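Local coordinates for protein galactokinase (Bifidobacterium longum subsp. infantis ATCC 15697 = JCM 1222 = DSM 20088, PDB 6TEQ) that probably phosphorylates galactose with ATP as a GHMP-family galactokinase, and binds 2-deoxy-2-fluoro-galactose in its sugar pocket, at residues E5-L10 with C132-S137; K21-T26 with D126-S131; D25-A30 with K75-S80; A59-T64 with P405-A410; E231-D236 with P401-A406. One frame throughout, in Å; residues are numbered along the deposited sequence. Where two conformers were deposited one is given.

Contact 1: residues E5-L10 with C132-S137; sequences EFIEPL and CVPLGS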
# COMPACT_ATOMS: atom_id res chain seq x y z
N GLU A 5 21.40 2.10 -6.45
CA GLU A 5 20.60 1.30 -7.40
C GLU A 5 19.19 1.87 -7.54
O GLU A 5 18.54 2.06 -6.50
CB GLU A 5 20.51 -0.16 -6.95
CG GLU A 5 19.78 -1.10 -7.88
CD GLU A 5 19.63 -2.53 -7.37
OE1 GLU A 5 19.38 -3.41 -8.23
OE2 GLU A 5 19.73 -2.76 -6.12
N PHE A 6 18.70 1.95 -8.79
CA PHE A 6 17.27 2.17 -9.12
C PHE A 6 16.73 0.82 -9.59
O PHE A 6 17.32 0.16 -10.46
CB PHE A 6 17.07 3.28 -10.14
CG PHE A 6 17.07 4.67 -9.56
CD1 PHE A 6 18.24 5.20 -9.00
CD2 PHE A 6 15.90 5.43 -9.49
CE1 PHE A 6 18.26 6.47 -8.45
CE2 PHE A 6 15.92 6.70 -8.93
CZ PHE A 6 17.09 7.22 -8.40
N ILE A 7 15.64 0.39 -8.95
CA ILE A 7 14.93 -0.90 -9.19
C ILE A 7 13.87 -0.63 -10.24
O ILE A 7 12.87 0.01 -9.89
CB ILE A 7 14.27 -1.42 -7.90
CG1 ILE A 7 15.32 -1.65 -6.81
CG2 ILE A 7 13.45 -2.67 -8.16
CD1 ILE A 7 16.47 -2.48 -7.30
N GLU A 8 14.08 -1.08 -11.47
CA GLU A 8 13.23 -0.74 -12.63
C GLU A 8 11.97 -1.60 -12.59
O GLU A 8 11.98 -2.73 -12.10
CB GLU A 8 14.01 -0.90 -13.92
CG GLU A 8 15.11 0.14 -14.10
CD GLU A 8 14.59 1.58 -14.11
OE1 GLU A 8 15.21 2.47 -13.49
OE2 GLU A 8 13.53 1.78 -14.71
N PRO A 9 10.81 -1.13 -13.10
CA PRO A 9 9.66 -2.02 -13.15
C PRO A 9 9.81 -2.98 -14.34
O PRO A 9 10.34 -2.66 -15.38
CB PRO A 9 8.47 -1.10 -13.41
CG PRO A 9 9.09 0.09 -14.07
CD PRO A 9 10.48 0.24 -13.48
N LEU A 10 9.31 -4.18 -14.15
CA LEU A 10 9.12 -5.16 -15.21
C LEU A 10 8.12 -4.59 -16.21
O LEU A 10 7.01 -4.11 -15.84
CB LEU A 10 8.59 -6.49 -14.63
CG LEU A 10 9.51 -7.28 -13.72
CD1 LEU A 10 8.69 -8.34 -12.98
CD2 LEU A 10 10.66 -7.94 -14.48
N CYS A 132 8.37 -7.30 -9.10
CA CYS A 132 9.42 -6.30 -8.93
C CYS A 132 9.01 -5.28 -7.84
O CYS A 132 9.64 -4.22 -7.82
CB CYS A 132 9.73 -5.64 -10.25
SG CYS A 132 8.31 -4.77 -10.94
N VAL A 133 7.96 -5.53 -7.04
CA VAL A 133 7.64 -4.69 -5.86
C VAL A 133 8.63 -5.08 -4.77
O VAL A 133 8.59 -6.21 -4.29
CB VAL A 133 6.19 -4.83 -5.41
CG1 VAL A 133 5.88 -3.91 -4.25
CG2 VAL A 133 5.24 -4.62 -6.53
N PRO A 134 9.57 -4.17 -4.40
CA PRO A 134 10.68 -4.55 -3.53
C PRO A 134 10.21 -5.02 -2.14
O PRO A 134 9.32 -4.43 -1.49
CB PRO A 134 11.59 -3.29 -3.51
CG PRO A 134 11.17 -2.50 -4.74
CD PRO A 134 9.69 -2.79 -4.91
N LEU A 135 10.77 -6.15 -1.72
CA LEU A 135 10.44 -6.75 -0.43
C LEU A 135 10.91 -5.81 0.69
O LEU A 135 12.01 -5.23 0.55
CB LEU A 135 11.13 -8.12 -0.33
CG LEU A 135 10.58 -9.14 -1.32
CD1 LEU A 135 11.40 -10.42 -1.32
CD2 LEU A 135 9.11 -9.44 -1.01
N GLY A 136 10.08 -5.64 1.70
CA GLY A 136 10.38 -4.86 2.91
C GLY A 136 10.38 -3.36 2.69
O GLY A 136 10.57 -2.60 3.65
N SER A 137 10.01 -2.94 1.49
CA SER A 137 10.02 -1.49 1.13
C SER A 137 8.79 -0.74 1.64
O SER A 137 8.79 0.50 1.51
CB SER A 137 10.11 -1.38 -0.37
OG SER A 137 8.90 -1.83 -0.99
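Cys132 meets Leu10 at the tight end of this contact. The thiol sulfur SG lies 3.4 Å from Leu10 N, and the N-H of Leu10 points almost straight at it, at 173°. The torsion chi1 of 61° sets SG between the backbone N and the carbonyl carbon of Cys132, turned to the chain at Pro9 and Leu10. Pro9 touches the same sulfur with its CA at 3.8 Å. Beside the bond, Leu10 lays its branch along the thiol carbon, with CG 3.8 Å from Cys132 CB. Leu10 CD1 continues this cover towards the backbone of Cys132. The other end is looser. Ile7 reaches over with the methyl CG2 alone, which sits 4.1 Å from Pro134 CG. This holds for one of two conformers of Ile7, which itself fits the looser end. Glu8 points its CB away from 132-137 and is exposed. Pro134 opens a type II turn, with Gly136 at positive phi. Ser137 OG closes the turn by a 2.7 Å bond to Pro134 O. Gly136 belongs to the ADP site, so this loop between strand 125-131 and helix 141-156 is part of the nucleotide-binding region. The ring of His62 also touches Cys132. The chemistry is mostly apolar, and the sulfur accepts the backbone N-H of Leu10, probably as a neutral and weaker acceptor than oxygen.

Contact 2: residues K21-T26 with D126-S131; sequences KLFVDT and DAAFVS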
# COMPACT_ATOMS: atom_id res chain seq x y z
N LYS A 21 7.02 -18.66 -17.68
CA LYS A 21 8.14 -19.61 -17.63
C LYS A 21 8.19 -20.28 -16.24
O LYS A 21 8.41 -21.51 -16.15
CB LYS A 21 9.44 -18.88 -17.99
CG LYS A 21 10.73 -19.71 -17.88
CD LYS A 21 11.88 -19.08 -18.58
CE LYS A 21 13.26 -19.70 -18.36
NZ LYS A 21 13.24 -21.12 -17.94
N LEU A 22 8.05 -19.54 -15.14
CA LEU A 22 8.12 -20.16 -13.81
C LEU A 22 6.95 -21.14 -13.68
O LEU A 22 7.09 -22.22 -13.07
CB LEU A 22 8.08 -19.09 -12.73
CG LEU A 22 8.09 -19.59 -11.30
CD1 LEU A 22 9.36 -20.35 -11.01
CD2 LEU A 22 8.02 -18.43 -10.33
N PHE A 23 5.82 -20.78 -14.21
CA PHE A 23 4.62 -21.65 -14.13
C PHE A 23 4.89 -22.95 -14.91
O PHE A 23 4.70 -24.04 -14.34
CB PHE A 23 3.39 -20.94 -14.72
CG PHE A 23 2.13 -21.72 -14.48
CD1 PHE A 23 1.85 -22.83 -15.28
CD2 PHE A 23 1.30 -21.39 -13.44
CE1 PHE A 23 0.71 -23.55 -15.04
CE2 PHE A 23 0.13 -22.11 -13.19
CZ PHE A 23 -0.14 -23.19 -14.00
N VAL A 24 5.40 -22.85 -16.13
CA VAL A 24 5.62 -24.04 -17.02
C VAL A 24 6.76 -24.86 -16.41
O VAL A 24 6.60 -26.11 -16.32
CB VAL A 24 5.89 -23.61 -18.48
CG1 VAL A 24 6.40 -24.76 -19.35
CG2 VAL A 24 4.62 -23.04 -19.14
N ASP A 25 7.84 -24.22 -15.95
CA ASP A 25 8.97 -24.92 -15.26
C ASP A 25 8.51 -25.69 -14.00
O ASP A 25 9.14 -26.71 -13.58
CB ASP A 25 10.05 -23.89 -14.90
CG ASP A 25 10.80 -23.45 -16.14
OD1 ASP A 25 10.55 -24.07 -17.22
OD2 ASP A 25 11.60 -22.51 -16.02
N THR A 26 7.54 -25.18 -13.29
CA THR A 26 7.15 -25.71 -11.98
C THR A 26 6.06 -26.78 -12.19
O THR A 26 6.15 -27.81 -11.50
CB THR A 26 6.66 -24.60 -11.05
OG1 THR A 26 7.61 -23.56 -10.90
CG2 THR A 26 6.31 -25.19 -9.71
N ASP A 126 -3.29 -23.58 -9.23
CA ASP A 126 -1.81 -23.54 -9.35
C ASP A 126 -1.43 -22.13 -9.73
O ASP A 126 -2.06 -21.57 -10.62
CB ASP A 126 -1.33 -24.54 -10.37
CG ASP A 126 -1.62 -25.97 -10.00
OD1 ASP A 126 -1.51 -26.33 -8.75
OD2 ASP A 126 -1.87 -26.76 -10.99
N ALA A 127 -0.39 -21.60 -9.08
CA ALA A 127 0.09 -20.26 -9.46
C ALA A 127 1.61 -20.15 -9.32
O ALA A 127 2.22 -20.79 -8.41
CB ALA A 127 -0.62 -19.17 -8.70
N ALA A 128 2.10 -19.23 -10.12
CA ALA A 128 3.51 -18.78 -10.10
C ALA A 128 3.50 -17.26 -10.06
O ALA A 128 2.87 -16.59 -10.87
CB ALA A 128 4.29 -19.27 -11.26
N PHE A 129 4.25 -16.72 -9.13
CA PHE A 129 4.41 -15.26 -8.96
C PHE A 129 5.84 -14.81 -9.31
O PHE A 129 6.83 -15.43 -8.86
CB PHE A 129 4.21 -14.90 -7.48
CG PHE A 129 2.83 -15.14 -7.02
CD1 PHE A 129 1.88 -14.16 -7.20
CD2 PHE A 129 2.44 -16.38 -6.53
CE1 PHE A 129 0.59 -14.35 -6.73
CE2 PHE A 129 1.14 -16.57 -6.09
CZ PHE A 129 0.22 -15.59 -6.24
N VAL A 130 5.93 -13.73 -10.07
CA VAL A 130 7.15 -12.96 -10.34
C VAL A 130 6.81 -11.51 -10.01
O VAL A 130 5.81 -11.02 -10.48
CB VAL A 130 7.69 -13.12 -11.77
CG1 VAL A 130 8.83 -12.20 -11.97
CG2 VAL A 130 8.07 -14.60 -12.03
N SER A 131 7.62 -10.86 -9.16
CA SER A 131 7.37 -9.47 -8.76
C SER A 131 8.60 -8.60 -8.97
O SER A 131 9.73 -9.10 -8.87
CB SER A 131 6.91 -9.45 -7.31
OG SER A 131 6.47 -8.18 -6.92
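Leu22 and Phe23 straddle the methyl of Ala128, and this small side chain probably lets helix 12-27 come close to strand 125-131. The axes of the two segments approach to 7.5 Å and run at 138° to each other. Leu22 brings CG to within 3.8 Å of Ala128 CB. Its CD2 goes further along the strand, to Phe129 O at 3.5 Å and to the methyl CG2 of Val130. Phe23 starts from the helix side, with its CB 3.9 Å from Ala128 CB. Its CG is anti to the backbone N (chi1 -172°), which carries the ring along the strand towards Asp126. The ring arrives edge-on: CE2 is 3.4 Å from Asp126 O, and that oxygen lies in the ring plane. The Phe23 and Asp126 side chains cross at about a right angle, with ring and carboxylate planes 57° apart. The carboxylate itself forms a salt bridge with Arg71 and also has Arg77 beside it. Thr26 stays back and bonds through OG1 to Leu22 O. Around the contact, Phe23 also packs on Ala67 and Lys69 of strand 54-70, and Leu22 on Val79 of strand 75-80. Helix 141-156 holds the other face of the sheet, where it meets Phe129.

Contact 3: residues D25-A30 with K75-S80; sequences DTYGAA and KVRVVS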
# COMPACT_ATOMS: atom_id res chain seq x y z
N ASP A 25 7.84 -24.22 -15.95
CA ASP A 25 8.97 -24.92 -15.26
C ASP A 25 8.51 -25.69 -14.00
O ASP A 25 9.14 -26.71 -13.58
CB ASP A 25 10.05 -23.89 -14.90
CG ASP A 25 10.80 -23.45 -16.14
OD1 ASP A 25 10.55 -24.07 -17.22
OD2 ASP A 25 11.60 -22.51 -16.02
N THR A 26 7.54 -25.18 -13.29
CA THR A 26 7.15 -25.71 -11.98
C THR A 26 6.06 -26.78 -12.19
O THR A 26 6.15 -27.81 -11.50
CB THR A 26 6.66 -24.60 -11.05
OG1 THR A 26 7.61 -23.56 -10.90
CG2 THR A 26 6.31 -25.19 -9.71
N TYR A 27 5.05 -26.48 -13.02
CA TYR A 27 3.80 -27.28 -13.11
C TYR A 27 3.62 -28.01 -14.43
O TYR A 27 2.75 -28.88 -14.44
CB TYR A 27 2.58 -26.36 -12.91
CG TYR A 27 2.63 -25.55 -11.66
CD1 TYR A 27 2.77 -26.17 -10.44
CD2 TYR A 27 2.56 -24.17 -11.64
CE1 TYR A 27 2.80 -25.47 -9.24
CE2 TYR A 27 2.62 -23.45 -10.45
CZ TYR A 27 2.76 -24.09 -9.23
OH TYR A 27 2.78 -23.47 -8.00
N GLY A 28 4.48 -27.77 -15.41
CA GLY A 28 4.50 -28.35 -16.76
C GLY A 28 3.39 -27.84 -17.63
O GLY A 28 3.67 -27.50 -18.78
N ALA A 29 2.17 -27.85 -17.13
CA ALA A 29 0.98 -27.27 -17.83
C ALA A 29 1.23 -25.79 -18.20
O ALA A 29 1.98 -25.08 -17.48
CB ALA A 29 -0.28 -27.43 -16.96
N ALA A 30 0.54 -25.28 -19.21
CA ALA A 30 0.42 -23.84 -19.52
C ALA A 30 -0.55 -23.21 -18.51
O ALA A 30 -1.54 -23.83 -18.16
CB ALA A 30 -0.12 -23.65 -20.90
N LYS A 75 -6.90 -28.25 -4.00
CA LYS A 75 -5.45 -28.07 -3.79
C LYS A 75 -5.03 -26.69 -4.32
O LYS A 75 -5.52 -26.26 -5.36
CB LYS A 75 -4.61 -29.16 -4.43
CG LYS A 75 -4.73 -30.52 -3.74
CD LYS A 75 -3.87 -31.59 -4.34
CE LYS A 75 -3.92 -32.89 -3.56
NZ LYS A 75 -4.31 -34.04 -4.41
N VAL A 76 -4.14 -26.04 -3.61
CA VAL A 76 -3.51 -24.74 -3.97
C VAL A 76 -2.02 -24.95 -3.91
O VAL A 76 -1.51 -25.23 -2.81
CB VAL A 76 -3.94 -23.57 -3.08
CG1 VAL A 76 -3.11 -22.36 -3.48
CG2 VAL A 76 -5.43 -23.31 -3.20
N ARG A 77 -1.42 -24.87 -5.08
CA ARG A 77 0.04 -24.86 -5.24
C ARG A 77 0.46 -23.45 -5.65
O ARG A 77 -0.02 -22.95 -6.64
CB ARG A 77 0.59 -25.91 -6.18
CG ARG A 77 0.28 -27.33 -5.76
CD ARG A 77 0.89 -28.34 -6.67
NE ARG A 77 0.37 -28.24 -7.99
CZ ARG A 77 0.87 -28.87 -9.04
NH1 ARG A 77 1.93 -29.66 -8.92
NH2 ARG A 77 0.30 -28.69 -10.22
N VAL A 78 1.48 -22.93 -5.01
CA VAL A 78 2.04 -21.62 -5.39
C VAL A 78 3.56 -21.70 -5.33
O VAL A 78 4.14 -22.34 -4.43
CB VAL A 78 1.50 -20.49 -4.49
CG1 VAL A 78 0.02 -20.29 -4.73
CG2 VAL A 78 1.77 -20.66 -3.05
N VAL A 79 4.18 -20.94 -6.21
CA VAL A 79 5.64 -20.81 -6.23
C VAL A 79 5.94 -19.33 -6.48
O VAL A 79 5.12 -18.66 -7.18
CB VAL A 79 6.27 -21.76 -7.25
CG1 VAL A 79 5.77 -21.42 -8.64
CG2 VAL A 79 7.81 -21.78 -7.16
N SER A 80 7.07 -18.86 -6.00
CA SER A 80 7.50 -17.47 -6.23
C SER A 80 8.88 -17.47 -6.84
O SER A 80 9.67 -18.32 -6.42
CB SER A 80 7.52 -16.71 -4.91
OG SER A 80 8.18 -15.45 -5.02
O HOH W 1 0.47 -29.34 -13.04
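The last turn of helix 12-27 lies over strand 75-80, with Thr26 CA 7.7 Å from Val79 CA, and the chain leaves the helix at Gly28 with positive phi. This is helix-on-sheet packing in the N-terminal part of the GHMP kinase fold. Tyr27 does most of the touching. Its CD1 sits over the centre of the Arg77 guanidinium, 3.5 Å above that plane, while the planes of ring and guanidinium are 49° apart. Ring and arginine chain pass antiparallel, each alongside the other. Arg77 is bent at chi3 (-63°), which folds its end back to the ring. The hydroxyl of Tyr27 rests over the strand backbone, 3.3 Å from Val78 CA, but its hydrogen bond goes to Ala127 O on the next strand. Arg77 NE likewise turns to Asp126, in a salt bridge. Val79 fills the space beside Thr26, its CG1 3.6 Å from Thr26 OG1, and also approaches the Tyr27 ring obliquely. Replacing Tyr27 by an alanine would probably leave Ala127 O without its hydroxyl partner and the Arg77 guanidinium without the ring on its face. A water in the guanidinium plane joins helix end and strand. It accepts from Arg77 NH2 at 2.9 Å and donates to Tyr27 O at 2.7 Å.

Contact 4: residues A59-T64 with P405-A410; sequences ALPHRT and PAFAAA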
# COMPACT_ATOMS: atom_id res chain seq x y z
N ALA A 59 -0.71 4.06 -7.77
CA ALA A 59 -0.18 2.73 -8.08
C ALA A 59 1.19 2.93 -8.72
O ALA A 59 1.34 3.77 -9.66
CB ALA A 59 -1.10 2.00 -9.00
N LEU A 60 2.18 2.18 -8.28
CA LEU A 60 3.49 2.18 -8.94
C LEU A 60 3.44 1.43 -10.28
O LEU A 60 2.59 0.57 -10.52
CB LEU A 60 4.52 1.56 -8.02
CG LEU A 60 4.93 2.39 -6.82
CD1 LEU A 60 5.75 1.50 -5.92
CD2 LEU A 60 5.76 3.58 -7.26
N PRO A 61 4.42 1.65 -11.17
CA PRO A 61 4.51 0.81 -12.35
C PRO A 61 4.97 -0.61 -12.01
O PRO A 61 4.78 -1.53 -12.78
CB PRO A 61 5.59 1.49 -13.15
CG PRO A 61 6.39 2.35 -12.21
CD PRO A 61 5.41 2.74 -11.14
N HIS A 62 5.57 -0.76 -10.84
CA HIS A 62 6.12 -2.04 -10.33
C HIS A 62 4.94 -2.93 -9.96
O HIS A 62 4.08 -2.52 -9.15
CB HIS A 62 6.97 -1.82 -9.08
CG HIS A 62 8.14 -0.95 -9.35
ND1 HIS A 62 7.97 0.40 -9.57
CD2 HIS A 62 9.46 -1.23 -9.48
CE1 HIS A 62 9.16 0.93 -9.87
NE2 HIS A 62 10.09 -0.05 -9.77
N ARG A 63 4.89 -4.14 -10.51
CA ARG A 63 3.78 -5.07 -10.37
C ARG A 63 4.28 -6.44 -9.93
O ARG A 63 5.46 -6.82 -10.24
CB ARG A 63 2.98 -5.14 -11.64
CG ARG A 63 2.35 -3.80 -12.03
CD ARG A 63 2.01 -3.66 -13.50
NE ARG A 63 0.79 -4.33 -13.95
CZ ARG A 63 -0.45 -3.88 -13.79
NH1 ARG A 63 -0.69 -2.75 -13.15
NH2 ARG A 63 -1.46 -4.55 -14.34
N THR A 64 3.34 -7.17 -9.33
CA THR A 64 3.45 -8.62 -9.10
C THR A 64 2.63 -9.27 -10.23
O THR A 64 1.42 -8.97 -10.33
CB THR A 64 2.93 -9.01 -7.74
OG1 THR A 64 3.86 -8.41 -6.84
CG2 THR A 64 2.81 -10.50 -7.46
N PRO A 405 11.97 4.38 -9.82
CA PRO A 405 11.20 5.36 -10.55
C PRO A 405 9.74 5.24 -10.13
O PRO A 405 9.29 4.14 -9.76
CB PRO A 405 11.38 4.98 -12.00
CG PRO A 405 11.65 3.50 -11.94
CD PRO A 405 12.45 3.30 -10.67
N ALA A 406 9.04 6.35 -10.20
CA ALA A 406 7.65 6.38 -9.71
C ALA A 406 6.85 7.41 -10.48
O ALA A 406 7.27 8.54 -10.63
CB ALA A 406 7.60 6.58 -8.22
N PHE A 407 5.63 7.04 -10.75
CA PHE A 407 4.59 7.92 -11.31
C PHE A 407 3.29 7.17 -11.09
O PHE A 407 3.33 5.95 -10.83
CB PHE A 407 4.88 8.20 -12.78
CG PHE A 407 5.19 6.97 -13.60
CD1 PHE A 407 4.19 6.22 -14.21
CD2 PHE A 407 6.53 6.61 -13.79
CE1 PHE A 407 4.53 5.10 -14.96
CE2 PHE A 407 6.86 5.49 -14.55
CZ PHE A 407 5.86 4.73 -15.13
N ALA A 408 2.20 7.83 -11.31
CA ALA A 408 0.88 7.23 -11.13
C ALA A 408 0.59 6.34 -12.33
O ALA A 408 0.41 6.81 -13.48
CB ALA A 408 -0.16 8.31 -10.97
N ALA A 409 0.52 5.04 -12.07
CA ALA A 409 0.37 3.96 -13.05
C ALA A 409 -0.98 3.28 -12.88
O ALA A 409 -1.80 3.65 -12.04
CB ALA A 409 1.54 3.00 -12.91
N ALA A 410 -1.26 2.36 -13.81
CA ALA A 410 -2.54 1.63 -13.89
C ALA A 410 -2.68 0.61 -12.77
O ALA A 410 -1.67 0.15 -12.15
CB ALA A 410 -2.59 0.96 -15.26
O HOH W 2 -1.97 5.53 -9.94
O HOH W 3 0.93 -0.34 -12.50
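Pro61 is the main bump of this contact, and it presses on the ring of Phe407. It stands at a corner of strand 54-70, where the chain turns between two sheet segments of the GHMP kinase fold, and the loop 405-410 wraps round that corner. Pro61 CG lies over one face of the Phe407 ring, 4.2 Å from its centroid, as a CH-pi contact. Chi1 of 48° puts the Phe407 ring between its own backbone N and carbonyl carbon, and this brings CZ back to the proline. Nearby, the methyl of Ala409 fits the hollow between the carbonyls of Ala59 and Leu60. Ala409 N bonds to Ala59 O at 2.8 Å (153°). Leu60 starts away from the loop, but its CD2 returns to Ala406 CB at 3.6 Å. His62 meets Pro405 at about a right angle, and the edge of its ring sets CE1 3.2 Å from Pro405 O. That oxygen is buried and has no hydrogen-bond partner. His62 NE2 bonds to Ile7 O. An alanine in place of His62 would probably leave Ile7 O without its mate and open a gap beside the Pro405 ring. Arg63 bends at chi3 (79°) and reaches Glu415 with NH2. The base of the loop is wetted by a water that donates to Leu60 O and to Ala410 O, both at 2.7 Å, and accepts from Arg63 NH1.

Contact 5: residues E231-D236 with P401-A406; sequences ELLVVD and PRALPA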
# COMPACT_ATOMS: atom_id res chain seq x y z
N GLU A 231 9.31 15.19 -10.37
CA GLU A 231 9.71 13.77 -10.29
C GLU A 231 9.40 13.34 -8.86
O GLU A 231 9.74 14.08 -7.91
CB GLU A 231 11.18 13.65 -10.75
CG GLU A 231 11.93 12.43 -10.23
CD GLU A 231 13.38 12.34 -10.72
OE1 GLU A 231 13.95 13.39 -11.16
OE2 GLU A 231 13.94 11.24 -10.63
N LEU A 232 8.75 12.19 -8.70
CA LEU A 232 8.47 11.67 -7.36
C LEU A 232 9.59 10.69 -7.07
O LEU A 232 9.59 9.61 -7.65
CB LEU A 232 7.11 11.00 -7.29
CG LEU A 232 6.76 10.51 -5.90
CD1 LEU A 232 6.48 11.64 -4.97
CD2 LEU A 232 5.57 9.57 -6.01
N LEU A 233 10.53 11.10 -6.23
CA LEU A 233 11.64 10.23 -5.81
C LEU A 233 11.05 9.25 -4.80
O LEU A 233 10.42 9.69 -3.85
CB LEU A 233 12.77 11.06 -5.21
CG LEU A 233 13.93 10.22 -4.62
CD1 LEU A 233 14.55 9.36 -5.69
CD2 LEU A 233 14.99 11.10 -4.00
N VAL A 234 11.35 7.97 -4.96
CA VAL A 234 10.98 6.95 -3.97
C VAL A 234 12.26 6.20 -3.57
O VAL A 234 12.96 5.76 -4.49
CB VAL A 234 9.93 6.00 -4.53
CG1 VAL A 234 9.65 4.86 -3.52
CG2 VAL A 234 8.69 6.76 -4.90
N VAL A 235 12.58 6.18 -2.26
CA VAL A 235 13.80 5.53 -1.79
C VAL A 235 13.39 4.53 -0.75
O VAL A 235 12.83 4.91 0.29
CB VAL A 235 14.82 6.56 -1.23
CG1 VAL A 235 16.00 5.82 -0.58
CG2 VAL A 235 15.26 7.52 -2.31
N ASP A 236 13.66 3.28 -1.01
CA ASP A 236 13.54 2.19 -0.04
C ASP A 236 14.77 2.21 0.86
O ASP A 236 15.91 2.03 0.39
CB ASP A 236 13.39 0.88 -0.79
CG ASP A 236 13.41 -0.37 0.09
OD1 ASP A 236 13.35 -0.25 1.32
OD2 ASP A 236 13.48 -1.43 -0.51
N PRO A 401 20.58 2.17 0.71
CA PRO A 401 19.21 2.24 0.23
C PRO A 401 19.16 1.84 -1.24
O PRO A 401 20.21 1.76 -1.93
CB PRO A 401 18.87 3.72 0.47
CG PRO A 401 20.16 4.41 0.20
CD PRO A 401 21.24 3.49 0.71
N ARG A 402 17.92 1.80 -1.76
CA ARG A 402 17.73 1.67 -3.22
C ARG A 402 16.56 2.55 -3.59
O ARG A 402 15.68 2.79 -2.74
CB ARG A 402 17.54 0.22 -3.63
CG ARG A 402 16.33 -0.42 -3.01
CD ARG A 402 16.36 -1.95 -3.15
NE ARG A 402 15.32 -2.51 -2.36
CZ ARG A 402 15.17 -3.80 -2.17
NH1 ARG A 402 15.94 -4.64 -2.86
NH2 ARG A 402 14.23 -4.22 -1.35
N ALA A 403 16.49 2.96 -4.82
CA ALA A 403 15.45 3.87 -5.28
C ALA A 403 14.65 3.20 -6.38
O ALA A 403 14.99 2.15 -6.87
CB ALA A 403 16.09 5.17 -5.73
N LEU A 404 13.50 3.78 -6.67
CA LEU A 404 12.60 3.25 -7.71
C LEU A 404 12.09 4.45 -8.47
O LEU A 404 11.69 5.43 -7.84
CB LEU A 404 11.37 2.56 -7.09
CG LEU A 404 11.41 1.27 -6.30
CD1 LEU A 404 11.99 1.54 -4.96
CD2 LEU A 404 9.95 0.78 -6.14
N PRO A 405 11.97 4.38 -9.82
CA PRO A 405 11.20 5.36 -10.55
C PRO A 405 9.74 5.24 -10.13
O PRO A 405 9.29 4.14 -9.76
CB PRO A 405 11.38 4.98 -12.00
CG PRO A 405 11.65 3.50 -11.94
CD PRO A 405 12.45 3.30 -10.67
N ALA A 406 9.04 6.35 -10.20
CA ALA A 406 7.65 6.38 -9.71
C ALA A 406 6.85 7.41 -10.48
O ALA A 406 7.27 8.54 -10.63
CB ALA A 406 7.60 6.58 -8.22
O HOH W 4 8.76 10.62 -11.12
O HOH W 5 11.85 8.03 -8.13
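Asp236 OD2 is gripped by two nitrogens of Arg402, NE at 2.8 Å and NH2 at 3.0 Å, in a side-on salt bridge. The pair joins neighbouring antiparallel strands, 230-236 and 402-404, of a mixed five-stranded sheet. The carboxylate oxygen lies in the guanidinium plane, yet the two planes are 46° apart, and NE meets OD2 from above the carboxylate. The chain of Arg402 is extended from CG to NE and runs alongside Asp236. The other oxygen, OD1, is taken by Gln238 N. The backbones of Asp236 and Arg402 also pair, with Asp236 N bonding to Arg402 O at 2.7 Å. Val235 and Ala403 form the non-hydrogen-bonded pair next to it, their CA atoms 4.2 Å apart. Val235 CG1 lies beside Pro401 CB at 3.7 Å, and both residues pack on helix 382-396. On the Asp236 side of the sheet, Val234 CG1 touches Leu404 CD1. From Leu404 on, two waters bridge the backbones. One water donates to Leu232 O and Leu404 O and accepts from Val234 N. A second bridges Leu232 N and Ala406 O. Ala406 CB packs tightly on Val234 CG2, at 3.5 Å.

How the contacts relate
Starting at the N terminus, residues 5-10 meet 132-137 in contact 1, and the loop so closed contains contacts 2 and 3. Both of these start from helix 12-27 and share Asp25 and Thr26. They place the helix on neighbouring strands 125-131 and 75-80. Contact 4 begins in strand 54-70 and closes far along the chain at 405-410, so it crosses contacts 1, 2 and 3. Contact 5 opens after contact 1 has closed, and ends on the same stretch as contact 4, sharing Pro405 and Ala406. Contacts 1, 4 and 5 meet around His62, Ala403 and Leu404, and tie the five-stranded sheet to the large mixed sheet.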